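Local coordinates for diaminobutyrate-pyruvate transaminase and L-2,4-diaminobutyrate decarboxylase (Vibrio parahaemolyticus, PDB 2QMA), which probably uses pyridoxal phosphate as cofactor for transamination and carbon-carbon lyase chemistry, the chain here being its C-terminal, decarboxylase-like domain, at residues 324-329 against 394-399; 423-428 against 471-476. All blocks are in the same frame, centred on the assembly; numbering follows the deposited sequence.

Contact 1. Residues 324-329 against 394-399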
loop_
_atom_site.group_PDB
_atom_site.type_symbol
_atom_site.label_atom_id
_atom_site.label_comp_id
_atom_site.label_asym_id
_atom_site.label_seq_id
_atom_site.Cartn_x
_atom_site.Cartn_y
_atom_site.Cartn_z
ATOM N N HIS A 324 -2.328 -11.577 2.730
ATOM C CA HIS A 324 -2.235 -11.203 4.110
ATOM C C HIS A 324 -3.458 -11.618 4.885
ATOM O O HIS A 324 -3.655 -11.177 6.002
ATOM C CB HIS A 324 -1.883 -9.710 4.311
ATOM C CG HIS A 324 -2.826 -8.758 3.651
ATOM N ND1 HIS A 324 -4.154 -8.637 4.014
ATOM C CD2 HIS A 324 -2.612 -7.824 2.698
ATOM C CE1 HIS A 324 -4.721 -7.682 3.299
ATOM N NE2 HIS A 324 -3.810 -7.181 2.484
ATOM N N LYS A 325 -4.289 -12.458 4.281
ATOM C CA LYS A 325 -5.318 -13.146 5.033
ATOM C C LYS A 325 -4.858 -14.614 5.260
ATOM O O LYS A 325 -3.940 -14.878 6.069
ATOM C CB LYS A 325 -6.710 -13.000 4.371
ATOM C CG LYS A 325 -7.302 -11.581 4.516
ATOM C CD LYS A 325 -8.564 -11.397 3.690
ATOM C CE LYS A 325 -9.376 -10.188 4.097
ATOM N NZ LYS A 325 -8.882 -8.837 3.723
ATOM N N LEU A 326 -5.450 -15.559 4.542
ATOM C CA LEU A 326 -5.237 -16.956 4.862
ATOM C C LEU A 326 -3.899 -17.504 4.353
ATOM O O LEU A 326 -3.498 -18.615 4.711
ATOM C CB LEU A 326 -6.411 -17.753 4.289
ATOM C CG LEU A 326 -6.912 -19.077 4.834
ATOM C CD1 LEU A 326 -6.993 -19.176 6.359
ATOM C CD2 LEU A 326 -8.253 -19.427 4.108
ATOM N N PHE A 327 -3.182 -16.728 3.540
ATOM C CA PHE A 327 -1.796 -17.121 3.171
ATOM C C PHE A 327 -0.735 -16.691 4.212
ATOM O O PHE A 327 0.468 -16.954 4.041
ATOM C CB PHE A 327 -1.386 -16.517 1.840
ATOM C CG PHE A 327 -2.072 -17.107 0.607
ATOM C CD1 PHE A 327 -1.414 -18.044 -0.207
ATOM C CD2 PHE A 327 -3.326 -16.628 0.199
ATOM C CE1 PHE A 327 -2.019 -18.531 -1.391
ATOM C CE2 PHE A 327 -3.934 -17.106 -0.945
ATOM C CZ PHE A 327 -3.275 -18.052 -1.759
ATOM N N TYR A 328 -1.185 -16.020 5.270
ATOM C CA TYR A 328 -0.328 -15.627 6.413
ATOM C C TYR A 328 0.803 -14.629 6.147
ATOM O O TYR A 328 1.717 -14.487 6.968
ATOM C CB TYR A 328 0.283 -16.884 7.027
ATOM C CG TYR A 328 -0.745 -17.933 7.364
ATOM C CD1 TYR A 328 -1.684 -17.717 8.383
ATOM C CD2 TYR A 328 -0.719 -19.183 6.734
ATOM C CE1 TYR A 328 -2.612 -18.703 8.740
ATOM C CE2 TYR A 328 -1.656 -20.204 7.103
ATOM C CZ TYR A 328 -2.600 -19.929 8.096
ATOM O OH TYR A 328 -3.518 -20.885 8.452
ATOM N N GLN A 329 0.747 -13.939 5.006
ATOM C CA GLN A 329 1.736 -12.918 4.705
ATOM C C GLN A 329 1.467 -11.654 5.539
ATOM O O GLN A 329 0.316 -11.368 5.869
ATOM C CB GLN A 329 1.734 -12.598 3.182
ATOM C CG GLN A 329 1.921 -13.883 2.332
ATOM C CD GLN A 329 3.164 -14.694 2.751
ATOM O OE1 GLN A 329 4.293 -14.318 2.435
ATOM N NE2 GLN A 329 2.952 -15.785 3.487
ATOM N N ASP A 394 -2.361 -28.195 3.385
ATOM C CA ASP A 394 -2.599 -29.047 4.577
ATOM C C ASP A 394 -3.131 -28.251 5.794
ATOM O O ASP A 394 -4.032 -28.721 6.513
ATOM C CB ASP A 394 -1.341 -29.830 4.958
ATOM C CG ASP A 394 -0.908 -30.859 3.916
ATOM O OD1 ASP A 394 -1.622 -31.164 2.934
ATOM O OD2 ASP A 394 0.209 -31.375 4.091
HETATM N N MSE A 395 -2.595 -27.046 6.006
HETATM C CA MSE A 395 -3.090 -26.161 7.065
HETATM C C MSE A 395 -4.567 -25.845 6.868
HETATM O O MSE A 395 -5.346 -25.806 7.826
HETATM C CB MSE A 395 -2.259 -24.868 7.141
HETATM C CG MSE A 395 -0.781 -25.099 7.505
HETATM SE SE MSE A 395 0.257 -23.511 7.524
HETATM C CE MSE A 395 2.029 -24.244 7.496
ATOM N N TYR A 396 -4.959 -25.618 5.614
ATOM C CA TYR A 396 -6.339 -25.196 5.324
ATOM C C TYR A 396 -7.294 -26.361 5.514
ATOM O O TYR A 396 -8.375 -26.158 6.058
ATOM C CB TYR A 396 -6.482 -24.587 3.914
ATOM C CG TYR A 396 -5.511 -23.467 3.644
ATOM C CD1 TYR A 396 -5.125 -22.605 4.663
ATOM C CD2 TYR A 396 -4.958 -23.281 2.370
ATOM C CE1 TYR A 396 -4.178 -21.587 4.441
ATOM C CE2 TYR A 396 -4.035 -22.237 2.119
ATOM C CZ TYR A 396 -3.648 -21.399 3.157
ATOM O OH TYR A 396 -2.740 -20.375 2.910
ATOM N N ASP A 397 -6.892 -27.556 5.074
ATOM C CA ASP A 397 -7.658 -28.808 5.340
ATOM C C ASP A 397 -7.931 -28.918 6.852
ATOM O O ASP A 397 -9.052 -29.159 7.290
ATOM C CB ASP A 397 -6.887 -30.035 4.845
ATOM C CG ASP A 397 -6.768 -30.081 3.311
ATOM O OD1 ASP A 397 -7.458 -29.270 2.618
ATOM O OD2 ASP A 397 -6.007 -30.924 2.791
ATOM N N HIS A 398 -6.877 -28.726 7.632
ATOM C CA HIS A 398 -6.961 -28.701 9.104
ATOM C C HIS A 398 -7.965 -27.683 9.666
ATOM O O HIS A 398 -8.786 -27.993 10.559
ATOM C CB HIS A 398 -5.586 -28.429 9.693
ATOM C CG HIS A 398 -5.632 -28.164 11.159
ATOM N ND1 HIS A 398 -5.531 -26.896 11.694
ATOM C CD2 HIS A 398 -5.876 -28.998 12.195
ATOM C CE1 HIS A 398 -5.643 -26.970 13.008
ATOM N NE2 HIS A 398 -5.852 -28.238 13.338
ATOM N N LEU A 399 -7.875 -26.458 9.152
ATOM C CA LEU A 399 -8.675 -25.374 9.634
ATOM C C LEU A 399 -10.134 -25.685 9.374
ATOM O O LEU A 399 -10.947 -25.443 10.237
ATOM C CB LEU A 399 -8.274 -24.058 8.966
ATOM C CG LEU A 399 -6.967 -23.377 9.395
ATOM C CD1 LEU A 399 -6.706 -22.122 8.560
ATOM C CD2 LEU A 399 -7.007 -23.037 10.887
#

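Contact 2. Residues 423-428 against 471-476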
loop_
_atom_site.group_PDB
_atom_site.type_symbol
_atom_site.label_atom_id
_atom_site.label_comp_id
_atom_site.label_asym_id
_atom_site.label_seq_id
_atom_site.Cartn_x
_atom_site.Cartn_y
_atom_site.Cartn_z
ATOM N N SER A 423 -18.872 -22.731 7.019
ATOM C CA SER A 423 -18.592 -22.986 5.599
ATOM C C SER A 423 -17.108 -22.887 5.298
ATOM O O SER A 423 -16.611 -23.417 4.302
ATOM C CB SER A 423 -19.384 -22.015 4.723
ATOM O OG SER A 423 -20.788 -22.173 4.989
ATOM N N LEU A 424 -16.366 -22.230 6.174
ATOM C CA LEU A 424 -14.932 -22.114 5.950
ATOM C C LEU A 424 -14.227 -22.220 7.296
ATOM O O LEU A 424 -14.158 -23.316 7.867
ATOM C CB LEU A 424 -14.577 -20.824 5.182
ATOM C CG LEU A 424 -13.472 -20.978 4.115
ATOM C CD1 LEU A 424 -13.568 -19.875 3.102
ATOM C CD2 LEU A 424 -12.068 -20.990 4.770
ATOM N N SER A 425 -13.708 -21.110 7.796
ATOM C CA SER A 425 -13.050 -21.153 9.123
ATOM C C SER A 425 -13.646 -20.185 10.148
ATOM O O SER A 425 -12.992 -19.873 11.181
ATOM C CB SER A 425 -11.526 -21.000 8.988
ATOM O OG SER A 425 -11.125 -19.660 8.733
ATOM N N THR A 426 -14.877 -19.719 9.889
ATOM C CA THR A 426 -15.586 -18.889 10.868
ATOM C C THR A 426 -16.622 -19.709 11.665
ATOM O O THR A 426 -17.194 -20.710 11.165
ATOM C CB THR A 426 -16.297 -17.617 10.243
ATOM O OG1 THR A 426 -17.372 -18.026 9.383
ATOM C CG2 THR A 426 -15.317 -16.741 9.471
ATOM N N VAL A 427 -16.878 -19.266 12.896
ATOM C CA VAL A 427 -17.923 -19.858 13.701
ATOM C C VAL A 427 -18.780 -18.729 14.280
ATOM O O VAL A 427 -18.258 -17.789 14.839
ATOM C CB VAL A 427 -17.336 -20.744 14.824
ATOM C CG1 VAL A 427 -18.446 -21.292 15.745
ATOM C CG2 VAL A 427 -16.553 -21.899 14.229
ATOM N N LEU A 428 -20.098 -18.868 14.149
ATOM C CA LEU A 428 -21.055 -17.862 14.570
ATOM C C LEU A 428 -21.949 -18.432 15.663
ATOM O O LEU A 428 -22.607 -19.467 15.485
ATOM C CB LEU A 428 -21.879 -17.352 13.365
ATOM C CG LEU A 428 -21.100 -16.691 12.216
ATOM C CD1 LEU A 428 -21.969 -16.364 11.001
ATOM C CD2 LEU A 428 -20.336 -15.410 12.658
ATOM N N THR A 471 -12.946 -16.117 13.873
ATOM C CA THR A 471 -12.287 -16.331 12.593
ATOM C C THR A 471 -11.017 -17.132 12.849
ATOM O O THR A 471 -9.984 -16.590 13.314
ATOM C CB THR A 471 -12.009 -14.986 11.904
ATOM O OG1 THR A 471 -13.262 -14.314 11.743
ATOM C CG2 THR A 471 -11.396 -15.205 10.500
ATOM N N ILE A 472 -11.119 -18.441 12.655
ATOM C CA ILE A 472 -9.991 -19.326 12.953
ATOM C C ILE A 472 -8.934 -19.289 11.843
ATOM O O ILE A 472 -9.181 -19.698 10.693
ATOM C CB ILE A 472 -10.430 -20.786 13.210
ATOM C CG1 ILE A 472 -11.593 -20.838 14.219
ATOM C CG2 ILE A 472 -9.201 -21.623 13.689
ATOM C CD1 ILE A 472 -12.417 -22.170 14.183
ATOM N N LEU A 473 -7.760 -18.777 12.171
ATOM C CA LEU A 473 -6.705 -18.681 11.165
ATOM C C LEU A 473 -5.465 -19.419 11.564
ATOM O O LEU A 473 -4.845 -20.075 10.746
ATOM C CB LEU A 473 -6.332 -17.235 10.833
ATOM C CG LEU A 473 -7.341 -16.310 10.129
ATOM C CD1 LEU A 473 -6.726 -14.924 9.843
ATOM C CD2 LEU A 473 -7.933 -16.946 8.846
ATOM N N ASN A 474 -5.082 -19.279 12.825
ATOM C CA ASN A 474 -3.865 -19.917 13.320
ATOM C C ASN A 474 -4.027 -21.450 13.195
ATOM O O ASN A 474 -4.976 -22.015 13.754
ATOM C CB ASN A 474 -3.626 -19.486 14.761
ATOM C CG ASN A 474 -2.308 -19.975 15.319
ATOM O OD1 ASN A 474 -1.726 -20.959 14.843
ATOM N ND2 ASN A 474 -1.826 -19.289 16.353
ATOM N N PRO A 475 -3.128 -22.114 12.426
ATOM C CA PRO A 475 -3.280 -23.561 12.213
ATOM C C PRO A 475 -2.716 -24.396 13.366
ATOM O O PRO A 475 -2.697 -25.636 13.297
ATOM C CB PRO A 475 -2.535 -23.790 10.886
ATOM C CG PRO A 475 -1.397 -22.765 10.923
ATOM C CD PRO A 475 -1.946 -21.580 11.726
ATOM N N CYS A 476 -2.286 -23.714 14.441
ATOM C CA CYS A 476 -1.536 -24.365 15.539
ATOM C C CYS A 476 -2.316 -24.482 16.847
ATOM O O CYS A 476 -1.765 -24.845 17.877
ATOM C CB CYS A 476 -0.219 -23.590 15.769
ATOM S SG CYS A 476 0.953 -23.727 14.406
#

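Contact 1. Residues 324-329 against 394-399
Tyr396 reaches from its helix into the turn formed by Lys325 to Tyr328 and ends on a backbone carbonyl. From CB, the side chain starts beside its own backbone N, CG standing anti to the carbonyl carbon (chi1 -53°), a torsion that carries the ring away from the helix and toward the turn. CD1 passes Leu326 CG at 4.0 Å, and CE1 comes closer to it, at 3.7 Å. Leu326 O lies at the edge of the Tyr396 ring, near its plane, closest to CE1 and CZ. Tyr328 CE2 is a further, oblique neighbour of CE1 at 3.9 Å, the two side chains running antiparallel past one another. At the tip, OH donates to Leu326 O over 2.6 Å. That donor meets the carbonyl at a C=O...O angle of 120°, standing 43° above the carbonyl plane and not on a lone pair. The same OH packs against Phe327 CA.

The turn is a type I beta turn in the loop that follows strand 318-322 of the large mixed sheet, and it carries Lys325, the lysine predicted to hold pyridoxal phosphate in this decarboxylase-like domain; no cofactor is attached here, and Lys325 NZ forms a salt bridge with Asp322. Helix 389-411 packs against the loop that carries this lysine.

Around Tyr396 the contact is mostly apolar. Leu326 CD1 lies 3.7 Å from Leu399 CD1. Met395, a selenomethionine stretched out past CG, brings SE to 3.8 Å from Tyr328 CE2, an oblique Met-aromatic contact. Tyr328 OH packs against Leu399 CD1, while its probable hydrogen bond goes to Leu473 O. Leu326 O lies over one face of the Tyr328 ring, nearer its margin than its centre, and Phe23 of the second subunit meets that ring edge-to-face.

Contact 2. Residues 423-428 against 471-476
Ser425 and Ile472 exchange two hydrogen bonds, one through the backbone and one through the serine hydroxyl. Ile472 N donates to Ser425 O over 2.8 Å, the N-H...O angle being 155°. In return Ser425 OG donates to Ile472 O, also over 2.8 Å. With chi1 at 76° the hydroxyl is flanked by the backbone N and the carbonyl carbon of its own residue, and from there it faces the isoleucine carbonyl. Tyr297 OH is a second partner of Ser425 OG.

One residue along, Thr426 and Thr471 form a non-hydrogen-bonded antiparallel pair with their CA atoms 4.5 Å apart, where strands 426-431 and 465-471 adjoin in the small four-stranded antiparallel sheet. Their side chains run alongside each other, Thr426 CG2 being 3.9 Å from Thr471 OG1. Each hydroxyl has a partner beyond the pair: Thr426 OG1 bonds to Asp270 O, and Thr471 OG1 to Ala105 O. The apolar share is small, with Val427 CG2 meeting Ile472 CD1 at 4.1 Å while Thr403 of helix 389-411 touches both residues.

All three hydroxyls at this buried join therefore have hydrogen-bond partners, and the bond from the serine hydroxyl lies past the last bridge of the strand pairing, at the start of the loop that leads to helix 479-495.

Overall arrangement
Both contacts are buried, their centres about 9 Å apart, and they follow one another along the chain. Contact 1 sets a helix against a loop of the part of the fold built on the large mixed sheet, with the lysine predicted to carry the cofactor, mainly through apolar and aromatic side chains; contact 2 works chiefly through hydrogen bonds at the end of the pairing between two inner strands of the small antiparallel sheet. Leu473 joins them through its carbonyl and through CD2, which packs against Leu326 CD1. Helix 389-411 is shared, supplying one side of contact 1 and covering contact 2 through Thr403. Both also touch the second subunit, whose Phe23 reaches Tyr328 and Pro475.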